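PDB 6NST: branched-chain-amino-acid aminotransferase from Pseudomonas aeruginosa, which probably catalyses reversible, pyridoxal-phosphate-dependent amino-group exchange between leucine, isoleucine or valine and 2-oxoglutarate, the last step of branched-chain amino acid synthesis. Local coordinates for residues A[22-27]-A[101-106]; A[67-72]-A[159-164]; A[226-231]-A[286-291]; A[41-46]-A[50-55]; A[169-174]-A[183-188]. The protein carries 1 engineered substitution. All blocks are in the same frame, centred on the assembly; numbering follows the deposited sequence.

Interaction 1 (A[22-27]-A[101-106]); sequences ATTHVL and MVFYGS
Thr-24 OG1 is hydrogen-bonded to Thr-28 OG1 and also packs 4.0 Å from Phe-103 CE1. With chi1 at 180° the hydroxyl points away from the Thr-24 backbone nitrogen and lies next to the carbonyl carbon. The two side chains run in opposite senses and slide past one another, and the hydroxyl approaches the phenyl ring obliquely. Further along, Ser-106 packs on two residues of segment 22-27: its OG lies 3.6 Å from His-25 CB, and its CB lies 3.6 Å from the carbonyl oxygen of Leu-27. The chi1 of Ser-106, 53°, places OG between its own nitrogen and carbonyl carbon, on the side of His-25. The imidazole itself is committed to the second subunit, where NE2 is hydrogen-bonded to the carbonyl oxygen of Trp-19 and the two rings meet with planes about 20° apart. His-31 of that subunit meets the Phe-103 ring edge-to-face, and Thr-23 to His-25 pair antiparallel with a strand of the same neighbour, so the sheet continues across the interface. Within the chain, strand 23-25 passes the end of strand 96-104 at a slant, without pairing with it; Tyr-12 of strand 9-12 touches Thr-24 and Phe-103, and helix 29-33 touches Leu-27 and Phe-103.

Interaction 2 (A[67-72]-A[159-164]); sequences HIMNMQ and AKSNGA
Met-69 and Ile-68 converge on the methyl of Ala-159 from different directions, one with the tip of a folded thioether chain and the other with a branched flank. Met-69 CE wedges between two residues of the loop, 3.7 Å from Ala-159 CB and 3.6 Å from Ser-161 CB, with Ser-161 OG slightly farther off at 3.9 Å. It gets there because the chain bends at its second torsion (chi2 -61°) and then runs out straight through the sulfur. Ile-68 lies alongside: CD1 is 3.9 Å from Ala-159 CB, while CB and CG2 approach the same methyl almost as closely. Both side chains come from the end of helix 55-68, which closes in a Schellman motif at Asn-70, the residue with positive phi; this turns the chain away just after Met-69. The facing loop carries Lys-160, the residue that by similarity forms the aldimine with pyridoxal phosphate, although no cofactor is attached here. Its CB points away from segment 67-72, on the other side of the backbone from those of Ala-159 and Ser-161, and its backbone nitrogen is hydrogen-bonded to Ser-65 OG. Leu-170 of the second subunit packs on Met-69, and Ile-166 of that subunit on Ser-161.

Interaction 3 (A[226-231]-A[286-291]); sequences LTLAAE and KAYFDL
Leu-228 of helix 220-231 and the residues Ala-287, Tyr-288 and Leu-291 of helix 279-292 form a helix-helix crossing. The short axes run 114° apart and approach to 10.4 Å. One leucine carries the crossing: its two methyls reach different turns of the facing helix. Leu-228 CD1 lies over the backbone between Ala-287 and Tyr-288, 3.7 Å from Tyr-288 CA and 3.8 Å from Ala-287 C. It also touches the two CB atoms that flank this spot, Ala-287 CB at 4.1 Å and Tyr-288 CB at 4.0 Å. One turn later, Leu-228 CD2 meets Leu-291 CD2 at 4.3 Å, methyl against methyl. With only a methyl at Ala-287, the leucine tip comes down onto the main chain. Tyr-288 CG lies opposite its backbone nitrogen (chi1 -180°), which carries the ring past Leu-228, so that CD1 is at the ring's edge, near its plane. From there the ring continues along helix 220-231 and packs on Thr-221, Thr-224 and Ile-225, about 11 Å from the side chain of Lys-160. The end of helix 220-231 is tied down by polar bonds: the carbonyl oxygen of Leu-228 to His-232 ND1, and Glu-231 OE2 to His-299 NE2. Elsewhere on its surface, Leu-226 and Ala-229 rest on Leu-236 of strand 235-238. Helix 220-231 thus packs on both a second helix and a sheet, as the connecting helix of a beta-alpha-beta crossover that joins the parallel neighbours 207-210 and 235-238.

Interaction 4 (A[41-46]-A[50-55]); sequences VRAYDT and TAIFRL
Val-41 CG1 meets Ile-52 CG2 at 3.6 Å, the two branched side chains crossing at a slant, and Ala-43 CB lies 4.2 Å from Ile-52 CG1. They belong to the antiparallel hairpin of strands 36-46 and 51-53 in the N-terminal sheet. Ala-43 faces Ile-52 in a non-hydrogen-bonded pair, whose side chains share a face with Thr-50; Ile-98 of strand 96-104 and Thr-84 of helix 77-89 pack against Ile-52. On the reverse face, Thr-46 CG2 touches Ala-51 CB at 3.7 Å, and Phe-53 CB lies at the edge of the Tyr-44 ring. Arg-54 CG covers one face of the Phe-53 ring, over its centre. Tyr-44 OH, weakly hydrogen-bonded to Glu-260, stands above the guanidinium plane of Arg-42, while Trp-127 forms a cation-pi pair with that arginine. Three backbone bonds hold the strands. Tyr-44 N reaches Ala-51 O at 2.8 Å, tilted 24° from the carbonyl plane, and the return bond from Ala-51 N to Tyr-44 O is straighter; Phe-53 N donates to Arg-42 O. In this last pair a water replaces the return bond, accepting from Arg-42 N at 2.9 Å and donating to Phe-53 O at 2.8 Å.

Interaction 5 (A[169-174]-A[183-188]); sequences MLALQE and AMMLDP
Ala-171 CB packs against Met-185 SD at 3.5 Å and against Met-185 CE at 3.8 Å, so the helix presents a single methyl to the side of a thioether. Ala-183, two residues earlier on the strand, completes the first shell: its CB lies 3.6 Å from the carbonyl oxygen of Ala-171 and 4.1 Å from Ala-171 CB. Between Ala-171 and Ala-183 the helix and strand meet through methyls and main chain alone. Met-185 curls to reach this place, bending at chi2 (-64°) and again at chi3 (-55°), which folds sulfur and methyl back toward the helix although its first bond does not point there. Met-184, between the two, points to the opposite face of the strand and packs on Val-246 of helix 243-247. In the next shell, Ser-145 of the neighbouring strand 140-145 touches both Ala-171 and Met-185. Farther along the helix, Glu-174 anchors it to the end of that strand and just beyond: OE2 is hydrogen-bonded to Ser-146 OG, and OE1 more weakly to Ser-145 OG. Other sides of the helix serve the assembly, where Leu-170 packs on Met-156 of the second subunit and the carbonyl oxygen of Glu-174 is hydrogen-bonded to Arg-143 of the fourth subunit. Strand 140-145, helix 166-177 and strand 182-186 make up a beta-alpha-beta unit with the two strands parallel and adjacent, and the alanine-methionine packing seats its helix on the sheet.

How the interactions relate
Interactions 1 and 4 lie on neighbouring strands of the antiparallel sheet, 96-104 and 36-46, with centres about 27 Å apart; interaction 4 is nested inside the loop closed by interaction 1. Interaction 2 touches interaction 1 through Tyr-104 and Met-71 and alternates with it along the chain. Its Lys-160 loop leads into helix 166-177 of interaction 5, whose centre is about 21 Å away, in the mixed-sheet part. Interaction 3, last in sequence, meets interaction 4 where Leu-291 and Tyr-288 pack on Phe-53. Interactions 1, 2 and 5 reach the second subunit, so the Lys-160 loop is bordered by a neighbouring chain, whereas interactions 3 and 4 join the two parts within one chain.

Interaction 1 (A[22-27]-A[101-106])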
# COMPACT_ATOMS: atom_id res chain seq x y z
N ALA A 22 8.57 3.85 -44.97
CA ALA A 22 8.14 3.04 -43.84
C ALA A 22 7.22 3.88 -42.97
O ALA A 22 7.60 4.42 -41.93
CB ALA A 22 9.33 2.51 -43.06
N THR A 23 5.97 4.00 -43.41
CA THR A 23 4.97 4.81 -42.73
C THR A 23 3.83 3.93 -42.25
O THR A 23 3.69 2.77 -42.65
CB THR A 23 4.42 5.91 -43.65
OG1 THR A 23 3.89 5.32 -44.84
CG2 THR A 23 5.52 6.89 -44.02
N THR A 24 3.01 4.50 -41.38
CA THR A 24 1.78 3.86 -40.92
C THR A 24 0.69 4.91 -40.87
O THR A 24 0.96 6.11 -40.77
CB THR A 24 1.96 3.20 -39.54
OG1 THR A 24 0.72 2.60 -39.14
CG2 THR A 24 2.37 4.24 -38.51
N HIS A 25 -0.56 4.45 -40.95
CA HIS A 25 -1.67 5.39 -40.89
C HIS A 25 -1.71 6.06 -39.52
O HIS A 25 -1.34 5.46 -38.50
CB HIS A 25 -2.99 4.68 -41.18
CG HIS A 25 -4.13 5.62 -41.44
ND1 HIS A 25 -5.12 5.86 -40.51
CD2 HIS A 25 -4.43 6.37 -42.52
CE1 HIS A 25 -5.98 6.73 -41.01
NE2 HIS A 25 -5.59 7.05 -42.23
N VAL A 26 -2.16 7.31 -39.50
CA VAL A 26 -2.17 8.07 -38.26
C VAL A 26 -3.21 7.56 -37.28
O VAL A 26 -3.15 7.90 -36.09
CB VAL A 26 -2.39 9.57 -38.56
CG1 VAL A 26 -3.87 9.91 -38.61
CG2 VAL A 26 -1.66 10.42 -37.53
N LEU A 27 -4.15 6.72 -37.73
CA LEU A 27 -5.08 6.04 -36.84
C LEU A 27 -4.60 4.65 -36.45
O LEU A 27 -5.42 3.77 -36.17
CB LEU A 27 -6.46 5.97 -37.49
CG LEU A 27 -7.15 7.32 -37.69
CD1 LEU A 27 -8.55 7.13 -38.24
CD2 LEU A 27 -7.18 8.09 -36.38
N MET A 101 10.01 -3.64 -33.36
CA MET A 101 8.80 -3.13 -32.74
C MET A 101 7.59 -3.81 -33.34
O MET A 101 7.44 -3.88 -34.57
CB MET A 101 8.71 -1.61 -32.91
CG MET A 101 7.75 -0.93 -31.94
SD MET A 101 6.08 -0.76 -32.59
CE MET A 101 6.31 0.61 -33.72
N VAL A 102 6.72 -4.33 -32.47
CA VAL A 102 5.50 -5.02 -32.84
C VAL A 102 4.32 -4.15 -32.42
O VAL A 102 4.26 -3.69 -31.28
CB VAL A 102 5.42 -6.41 -32.17
CG1 VAL A 102 4.11 -7.09 -32.48
CG2 VAL A 102 6.60 -7.27 -32.59
N PHE A 103 3.39 -3.91 -33.35
CA PHE A 103 2.30 -2.99 -33.06
C PHE A 103 1.04 -3.39 -33.82
O PHE A 103 1.11 -4.01 -34.89
CB PHE A 103 2.68 -1.53 -33.40
CG PHE A 103 2.90 -1.27 -34.87
CD1 PHE A 103 1.89 -0.75 -35.66
CD2 PHE A 103 4.14 -1.52 -35.45
CE1 PHE A 103 2.09 -0.50 -37.00
CE2 PHE A 103 4.35 -1.27 -36.79
CZ PHE A 103 3.33 -0.75 -37.57
N TYR A 104 -0.11 -3.04 -33.25
CA TYR A 104 -1.39 -3.25 -33.91
C TYR A 104 -1.60 -2.22 -35.00
O TYR A 104 -1.20 -1.06 -34.88
CB TYR A 104 -2.53 -3.17 -32.89
CG TYR A 104 -2.72 -4.41 -32.05
CD1 TYR A 104 -2.59 -5.68 -32.61
CD2 TYR A 104 -3.02 -4.32 -30.70
CE1 TYR A 104 -2.77 -6.82 -31.84
CE2 TYR A 104 -3.20 -5.45 -29.93
CZ TYR A 104 -3.07 -6.70 -30.50
OH TYR A 104 -3.24 -7.83 -29.74
N GLY A 105 -2.24 -2.64 -36.09
CA GLY A 105 -2.42 -1.80 -37.25
C GLY A 105 -3.60 -0.86 -37.12
O GLY A 105 -4.15 -0.65 -36.04
N SER A 106 -4.00 -0.29 -38.26
CA SER A 106 -5.13 0.62 -38.30
C SER A 106 -6.41 -0.05 -38.79
O SER A 106 -7.03 0.40 -39.76
CB SER A 106 -4.79 1.83 -39.17
OG SER A 106 -4.33 1.42 -40.44

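Interaction 2 (A[67-72]-A[159-164])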
# COMPACT_ATOMS: atom_id res chain seq x y z
N HIS A 67 3.68 -12.35 -26.00
CA HIS A 67 2.88 -13.39 -25.37
C HIS A 67 2.19 -12.87 -24.11
O HIS A 67 1.05 -13.23 -23.83
CB HIS A 67 3.75 -14.61 -25.06
CG HIS A 67 3.02 -15.74 -24.41
ND1 HIS A 67 2.03 -16.45 -25.04
CD2 HIS A 67 3.15 -16.29 -23.18
CE1 HIS A 67 1.57 -17.39 -24.23
NE2 HIS A 67 2.24 -17.31 -23.09
N ILE A 68 2.88 -12.02 -23.35
CA ILE A 68 2.27 -11.42 -22.17
C ILE A 68 1.10 -10.53 -22.57
O ILE A 68 0.04 -10.54 -21.92
CB ILE A 68 3.33 -10.63 -21.37
CG1 ILE A 68 4.37 -11.60 -20.78
CG2 ILE A 68 2.67 -9.81 -20.28
CD1 ILE A 68 5.57 -10.92 -20.17
N MET A 69 1.26 -9.75 -23.64
CA MET A 69 0.23 -8.82 -24.09
C MET A 69 -0.81 -9.48 -24.99
O MET A 69 -1.68 -8.77 -25.50
CB MET A 69 0.87 -7.64 -24.82
CG MET A 69 1.84 -6.85 -23.96
SD MET A 69 1.03 -6.14 -22.52
CE MET A 69 2.44 -5.48 -21.64
N ASN A 70 -0.74 -10.79 -25.18
CA ASN A 70 -1.66 -11.52 -26.06
C ASN A 70 -1.61 -10.98 -27.49
O ASN A 70 -2.63 -10.89 -28.17
CB ASN A 70 -3.09 -11.48 -25.51
CG ASN A 70 -3.62 -12.86 -25.19
OD1 ASN A 70 -2.86 -13.82 -25.08
ND2 ASN A 70 -4.94 -12.97 -25.05
N MET A 71 -0.41 -10.61 -27.93
CA MET A 71 -0.18 -10.19 -29.31
C MET A 71 0.49 -11.33 -30.06
O MET A 71 1.54 -11.82 -29.65
CB MET A 71 0.70 -8.93 -29.36
CG MET A 71 0.12 -7.72 -28.67
SD MET A 71 1.18 -6.28 -28.89
CE MET A 71 1.05 -6.03 -30.66
N GLN A 72 -0.12 -11.74 -31.17
CA GLN A 72 0.40 -12.82 -32.00
C GLN A 72 1.27 -12.23 -33.09
O GLN A 72 0.77 -11.60 -34.03
CB GLN A 72 -0.75 -13.65 -32.58
CG GLN A 72 -0.31 -14.85 -33.41
CD GLN A 72 0.39 -15.91 -32.58
OE1 GLN A 72 1.62 -15.95 -32.51
NE2 GLN A 72 -0.39 -16.77 -31.94
N ALA A 159 7.25 -7.42 -19.56
CA ALA A 159 7.14 -7.12 -20.97
C ALA A 159 7.68 -5.73 -21.24
O ALA A 159 7.52 -4.81 -20.43
CB ALA A 159 5.69 -7.22 -21.44
N LYS A 160 8.35 -5.57 -22.39
CA LYS A 160 8.86 -4.27 -22.82
C LYS A 160 7.83 -3.68 -23.78
O LYS A 160 7.94 -3.79 -25.00
CB LYS A 160 10.24 -4.43 -23.45
CG LYS A 160 10.99 -3.13 -23.65
CD LYS A 160 12.44 -3.38 -24.04
CE LYS A 160 13.22 -2.08 -24.14
NZ LYS A 160 14.66 -2.30 -24.44
N SER A 161 6.81 -3.06 -23.20
CA SER A 161 5.67 -2.55 -23.94
C SER A 161 5.82 -1.06 -24.25
O SER A 161 6.45 -0.31 -23.49
CB SER A 161 4.37 -2.79 -23.17
OG SER A 161 4.41 -2.17 -21.89
N ASN A 162 5.23 -0.64 -25.37
CA ASN A 162 5.39 0.73 -25.84
C ASN A 162 4.85 1.73 -24.83
O ASN A 162 5.59 2.56 -24.29
CB ASN A 162 4.68 0.90 -27.19
CG ASN A 162 5.31 0.09 -28.30
OD1 ASN A 162 6.08 -0.84 -28.04
ND2 ASN A 162 4.99 0.42 -29.54
N GLY A 163 3.54 1.67 -24.55
CA GLY A 163 2.89 2.70 -23.75
C GLY A 163 3.38 2.79 -22.32
O GLY A 163 3.15 3.81 -21.66
N ALA A 164 4.04 1.74 -21.81
CA ALA A 164 4.50 1.77 -20.43
C ALA A 164 5.64 2.75 -20.21
O ALA A 164 5.89 3.14 -19.07
CB ALA A 164 4.93 0.37 -19.98

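Interaction 3 (A[226-231]-A[286-291])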
# COMPACT_ATOMS: atom_id res chain seq x y z
N LEU A 226 25.58 -10.24 -14.42
CA LEU A 226 25.56 -11.34 -13.46
C LEU A 226 26.46 -12.48 -13.92
O LEU A 226 27.15 -13.11 -13.11
CB LEU A 226 24.13 -11.86 -13.25
CG LEU A 226 22.98 -10.91 -12.93
CD1 LEU A 226 21.78 -11.69 -12.37
CD2 LEU A 226 23.38 -9.80 -11.98
N THR A 227 26.47 -12.76 -15.23
CA THR A 227 27.37 -13.76 -15.78
C THR A 227 28.82 -13.31 -15.68
O THR A 227 29.69 -14.07 -15.24
CB THR A 227 27.00 -14.05 -17.23
OG1 THR A 227 25.65 -14.52 -17.30
CG2 THR A 227 27.94 -15.09 -17.83
N LEU A 228 29.10 -12.07 -16.08
CA LEU A 228 30.47 -11.57 -16.05
C LEU A 228 30.99 -11.42 -14.62
O LEU A 228 32.16 -11.71 -14.35
CB LEU A 228 30.56 -10.23 -16.79
CG LEU A 228 30.36 -10.25 -18.30
CD1 LEU A 228 30.42 -8.84 -18.87
CD2 LEU A 228 31.38 -11.15 -18.98
N ALA A 229 30.13 -10.98 -13.70
CA ALA A 229 30.56 -10.86 -12.31
C ALA A 229 30.94 -12.21 -11.73
O ALA A 229 31.92 -12.33 -10.99
CB ALA A 229 29.46 -10.20 -11.47
N ALA A 230 30.17 -13.25 -12.07
CA ALA A 230 30.51 -14.60 -11.63
C ALA A 230 31.82 -15.07 -12.25
O ALA A 230 32.64 -15.71 -11.57
CB ALA A 230 29.37 -15.56 -11.96
N GLU A 231 32.03 -14.76 -13.53
CA GLU A 231 33.27 -15.15 -14.20
C GLU A 231 34.49 -14.43 -13.64
O GLU A 231 35.61 -14.92 -13.81
CB GLU A 231 33.16 -14.90 -15.70
CG GLU A 231 32.14 -15.79 -16.41
CD GLU A 231 32.01 -15.48 -17.89
OE1 GLU A 231 32.69 -14.53 -18.36
OE2 GLU A 231 31.24 -16.18 -18.58
N LYS A 286 34.91 -2.87 -18.41
CA LYS A 286 35.89 -3.40 -19.35
C LYS A 286 35.45 -4.76 -19.87
O LYS A 286 35.50 -5.02 -21.08
CB LYS A 286 37.26 -3.50 -18.67
CG LYS A 286 38.33 -4.20 -19.50
CD LYS A 286 38.85 -3.30 -20.60
CE LYS A 286 40.04 -3.94 -21.31
NZ LYS A 286 41.11 -4.31 -20.34
N ALA A 287 35.00 -5.64 -18.97
CA ALA A 287 34.60 -6.98 -19.38
C ALA A 287 33.40 -6.93 -20.33
O ALA A 287 33.32 -7.72 -21.28
CB ALA A 287 34.28 -7.83 -18.15
N TYR A 288 32.46 -6.02 -20.08
CA TYR A 288 31.29 -5.94 -20.95
C TYR A 288 31.66 -5.38 -22.33
O TYR A 288 31.17 -5.87 -23.35
CB TYR A 288 30.20 -5.09 -20.31
CG TYR A 288 28.95 -4.97 -21.16
CD1 TYR A 288 28.02 -5.99 -21.20
CD2 TYR A 288 28.72 -3.84 -21.94
CE1 TYR A 288 26.88 -5.89 -21.98
CE2 TYR A 288 27.59 -3.73 -22.72
CZ TYR A 288 26.67 -4.76 -22.74
OH TYR A 288 25.55 -4.65 -23.52
N PHE A 289 32.52 -4.36 -22.37
CA PHE A 289 32.93 -3.79 -23.65
C PHE A 289 33.78 -4.78 -24.44
O PHE A 289 33.64 -4.88 -25.67
CB PHE A 289 33.69 -2.49 -23.43
CG PHE A 289 32.80 -1.28 -23.30
CD1 PHE A 289 32.62 -0.42 -24.37
CD2 PHE A 289 32.15 -1.01 -22.11
CE1 PHE A 289 31.80 0.69 -24.24
CE2 PHE A 289 31.34 0.09 -21.98
CZ PHE A 289 31.16 0.94 -23.05
N ASP A 290 34.66 -5.52 -23.77
CA ASP A 290 35.43 -6.56 -24.44
C ASP A 290 34.52 -7.64 -25.01
O ASP A 290 34.81 -8.20 -26.08
CB ASP A 290 36.45 -7.18 -23.49
CG ASP A 290 37.56 -6.22 -23.12
OD1 ASP A 290 37.68 -5.16 -23.77
OD2 ASP A 290 38.33 -6.54 -22.18
N LEU A 291 33.43 -7.95 -24.31
CA LEU A 291 32.54 -9.01 -24.76
C LEU A 291 31.74 -8.58 -25.99
O LEU A 291 31.69 -9.31 -26.99
CB LEU A 291 31.60 -9.41 -23.62
CG LEU A 291 30.60 -10.53 -23.92
CD1 LEU A 291 31.34 -11.85 -24.12
CD2 LEU A 291 29.58 -10.63 -22.81

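Interaction 4 (A[41-46]-A[50-55])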
# COMPACT_ATOMS: atom_id res chain seq x y z
N VAL A 41 18.27 -3.26 -29.34
CA VAL A 41 19.34 -4.19 -29.66
C VAL A 41 20.52 -3.40 -30.22
O VAL A 41 20.34 -2.37 -30.88
CB VAL A 41 18.87 -5.27 -30.67
CG1 VAL A 41 19.82 -6.45 -30.67
CG2 VAL A 41 17.45 -5.73 -30.34
N ARG A 42 21.73 -3.89 -29.94
CA ARG A 42 22.95 -3.24 -30.39
C ARG A 42 23.72 -4.16 -31.33
O ARG A 42 23.77 -5.38 -31.12
CB ARG A 42 23.85 -2.85 -29.21
CG ARG A 42 23.39 -1.62 -28.45
CD ARG A 42 23.58 -0.35 -29.26
NE ARG A 42 24.99 -0.05 -29.47
CZ ARG A 42 25.77 0.55 -28.58
NH1 ARG A 42 27.04 0.79 -28.86
NH2 ARG A 42 25.28 0.92 -27.41
N ALA A 43 24.32 -3.57 -32.36
CA ALA A 43 25.29 -4.24 -33.21
C ALA A 43 26.63 -3.55 -33.03
O ALA A 43 26.71 -2.32 -33.13
CB ALA A 43 24.86 -4.22 -34.68
N TYR A 44 27.67 -4.34 -32.76
CA TYR A 44 29.00 -3.81 -32.50
C TYR A 44 29.97 -4.22 -33.60
O TYR A 44 29.77 -5.21 -34.31
CB TYR A 44 29.53 -4.29 -31.15
CG TYR A 44 28.86 -3.64 -29.97
CD1 TYR A 44 29.34 -2.45 -29.44
CD2 TYR A 44 27.74 -4.21 -29.38
CE1 TYR A 44 28.73 -1.85 -28.36
CE2 TYR A 44 27.13 -3.62 -28.29
CZ TYR A 44 27.62 -2.44 -27.79
OH TYR A 44 27.01 -1.84 -26.71
N ASP A 45 31.03 -3.43 -33.73
CA ASP A 45 32.12 -3.72 -34.65
C ASP A 45 33.08 -4.70 -33.97
O ASP A 45 33.80 -4.32 -33.04
CB ASP A 45 32.83 -2.43 -35.05
CG ASP A 45 33.94 -2.66 -36.06
OD1 ASP A 45 33.95 -3.72 -36.71
OD2 ASP A 45 34.81 -1.77 -36.18
N THR A 46 33.09 -5.94 -34.43
CA THR A 46 33.92 -6.99 -33.88
C THR A 46 35.01 -7.40 -34.87
O THR A 46 34.90 -7.12 -36.06
CB THR A 46 33.08 -8.22 -33.52
OG1 THR A 46 32.79 -8.96 -34.71
CG2 THR A 46 31.78 -7.80 -32.85
N THR A 50 30.69 -6.91 -38.18
CA THR A 50 29.57 -6.35 -37.44
C THR A 50 28.70 -7.47 -36.89
O THR A 50 28.21 -8.31 -37.65
CB THR A 50 28.74 -5.42 -38.34
OG1 THR A 50 29.57 -4.35 -38.81
CG2 THR A 50 27.57 -4.84 -37.57
N ALA A 51 28.52 -7.50 -35.57
CA ALA A 51 27.82 -8.59 -34.91
C ALA A 51 26.79 -8.04 -33.94
O ALA A 51 27.05 -7.06 -33.22
CB ALA A 51 28.80 -9.51 -34.17
N ILE A 52 25.62 -8.68 -33.92
CA ILE A 52 24.56 -8.33 -32.98
C ILE A 52 24.81 -9.05 -31.66
O ILE A 52 25.07 -10.25 -31.64
CB ILE A 52 23.19 -8.70 -33.56
CG1 ILE A 52 22.90 -7.89 -34.83
CG2 ILE A 52 22.10 -8.49 -32.53
CD1 ILE A 52 21.60 -8.27 -35.51
N PHE A 53 24.74 -8.30 -30.56
CA PHE A 53 25.01 -8.86 -29.24
C PHE A 53 23.74 -9.48 -28.67
O PHE A 53 22.74 -8.78 -28.47
CB PHE A 53 25.55 -7.79 -28.30
CG PHE A 53 25.88 -8.31 -26.93
CD1 PHE A 53 26.95 -9.17 -26.75
CD2 PHE A 53 25.13 -7.94 -25.83
CE1 PHE A 53 27.26 -9.66 -25.50
CE2 PHE A 53 25.44 -8.42 -24.58
CZ PHE A 53 26.50 -9.28 -24.41
N ARG A 54 23.79 -10.78 -28.41
CA ARG A 54 22.68 -11.55 -27.85
C ARG A 54 21.39 -11.31 -28.65
O ARG A 54 20.38 -10.85 -28.13
CB ARG A 54 22.48 -11.23 -26.37
CG ARG A 54 23.74 -11.43 -25.55
CD ARG A 54 23.42 -11.62 -24.08
NE ARG A 54 22.73 -12.88 -23.83
CZ ARG A 54 22.42 -13.34 -22.62
NH1 ARG A 54 22.75 -12.65 -21.54
NH2 ARG A 54 21.80 -14.50 -22.49
N LEU A 55 21.47 -11.64 -29.94
CA LEU A 55 20.30 -11.53 -30.81
C LEU A 55 19.17 -12.42 -30.31
O LEU A 55 18.00 -12.01 -30.32
CB LEU A 55 20.69 -11.89 -32.24
CG LEU A 55 19.54 -11.93 -33.25
CD1 LEU A 55 18.83 -10.59 -33.29
CD2 LEU A 55 20.04 -12.33 -34.63
O HOH W 1 22.25 -6.09 -28.12

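Interaction 5 (A[169-174]-A[183-188])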
# COMPACT_ATOMS: atom_id res chain seq x y z
N MET A 169 9.72 8.47 -19.40
CA MET A 169 9.89 9.81 -19.95
C MET A 169 9.60 10.88 -18.90
O MET A 169 10.30 11.89 -18.83
CB MET A 169 8.99 10.00 -21.17
CG MET A 169 9.38 9.18 -22.38
SD MET A 169 8.32 9.52 -23.79
CE MET A 169 8.61 11.27 -24.02
N LEU A 170 8.56 10.67 -18.09
CA LEU A 170 8.24 11.63 -17.04
C LEU A 170 9.39 11.74 -16.03
O LEU A 170 9.72 12.84 -15.58
CB LEU A 170 6.95 11.23 -16.33
CG LEU A 170 5.67 11.34 -17.17
CD1 LEU A 170 4.47 10.80 -16.41
CD2 LEU A 170 5.44 12.79 -17.58
N ALA A 171 10.01 10.60 -15.70
CA ALA A 171 11.08 10.59 -14.71
C ALA A 171 12.38 11.13 -15.27
O ALA A 171 13.11 11.85 -14.58
CB ALA A 171 11.28 9.18 -14.17
N LEU A 172 12.70 10.80 -16.52
CA LEU A 172 13.94 11.30 -17.12
C LEU A 172 13.90 12.82 -17.26
O LEU A 172 14.88 13.50 -16.95
CB LEU A 172 14.18 10.64 -18.48
CG LEU A 172 15.42 11.16 -19.23
CD1 LEU A 172 16.68 10.90 -18.41
CD2 LEU A 172 15.54 10.54 -20.62
N GLN A 173 12.77 13.36 -17.72
CA GLN A 173 12.63 14.80 -17.83
C GLN A 173 12.78 15.48 -16.48
O GLN A 173 13.37 16.56 -16.38
CB GLN A 173 11.29 15.16 -18.48
CG GLN A 173 11.11 16.64 -18.72
CD GLN A 173 12.24 17.24 -19.54
OE1 GLN A 173 12.68 16.66 -20.53
NE2 GLN A 173 12.71 18.41 -19.12
N GLU A 174 12.24 14.86 -15.42
CA GLU A 174 12.39 15.43 -14.09
C GLU A 174 13.85 15.47 -13.67
O GLU A 174 14.33 16.48 -13.13
CB GLU A 174 11.57 14.64 -13.07
CG GLU A 174 11.76 15.12 -11.63
CD GLU A 174 11.05 14.26 -10.61
OE1 GLU A 174 10.98 13.03 -10.81
OE2 GLU A 174 10.55 14.82 -9.61
N ALA A 183 17.50 9.41 -13.70
CA ALA A 183 16.66 9.26 -12.52
C ALA A 183 16.83 7.86 -11.93
O ALA A 183 17.19 6.92 -12.64
CB ALA A 183 15.19 9.50 -12.86
N MET A 184 16.59 7.76 -10.63
CA MET A 184 16.54 6.48 -9.93
C MET A 184 15.10 6.24 -9.51
O MET A 184 14.51 7.07 -8.81
CB MET A 184 17.48 6.46 -8.72
CG MET A 184 17.67 5.08 -8.10
SD MET A 184 18.89 5.01 -6.76
CE MET A 184 18.04 5.86 -5.44
N MET A 185 14.53 5.12 -9.94
CA MET A 185 13.12 4.82 -9.72
C MET A 185 12.93 3.99 -8.45
O MET A 185 13.70 3.07 -8.18
CB MET A 185 12.52 4.07 -10.90
CG MET A 185 12.87 4.64 -12.26
SD MET A 185 12.20 6.29 -12.50
CE MET A 185 10.46 6.01 -12.16
N LEU A 186 11.88 4.31 -7.70
CA LEU A 186 11.47 3.53 -6.54
C LEU A 186 10.15 2.83 -6.84
O LEU A 186 9.26 3.40 -7.48
CB LEU A 186 11.31 4.42 -5.30
CG LEU A 186 12.45 5.38 -4.98
CD1 LEU A 186 12.08 6.24 -3.79
CD2 LEU A 186 13.75 4.63 -4.72
N ASP A 187 10.03 1.58 -6.37
CA ASP A 187 8.81 0.81 -6.57
C ASP A 187 7.71 1.34 -5.65
O ASP A 187 7.96 2.19 -4.80
CB ASP A 187 9.10 -0.68 -6.32
CG ASP A 187 9.60 -0.97 -4.92
OD1 ASP A 187 9.61 -0.06 -4.06
OD2 ASP A 187 9.99 -2.13 -4.67
N PRO A 188 6.47 0.86 -5.81
CA PRO A 188 5.38 1.33 -4.93
C PRO A 188 5.61 1.08 -3.44
O PRO A 188 4.87 1.65 -2.62
CB PRO A 188 4.16 0.56 -5.44
CG PRO A 188 4.45 0.35 -6.88
CD PRO A 188 5.93 0.11 -6.96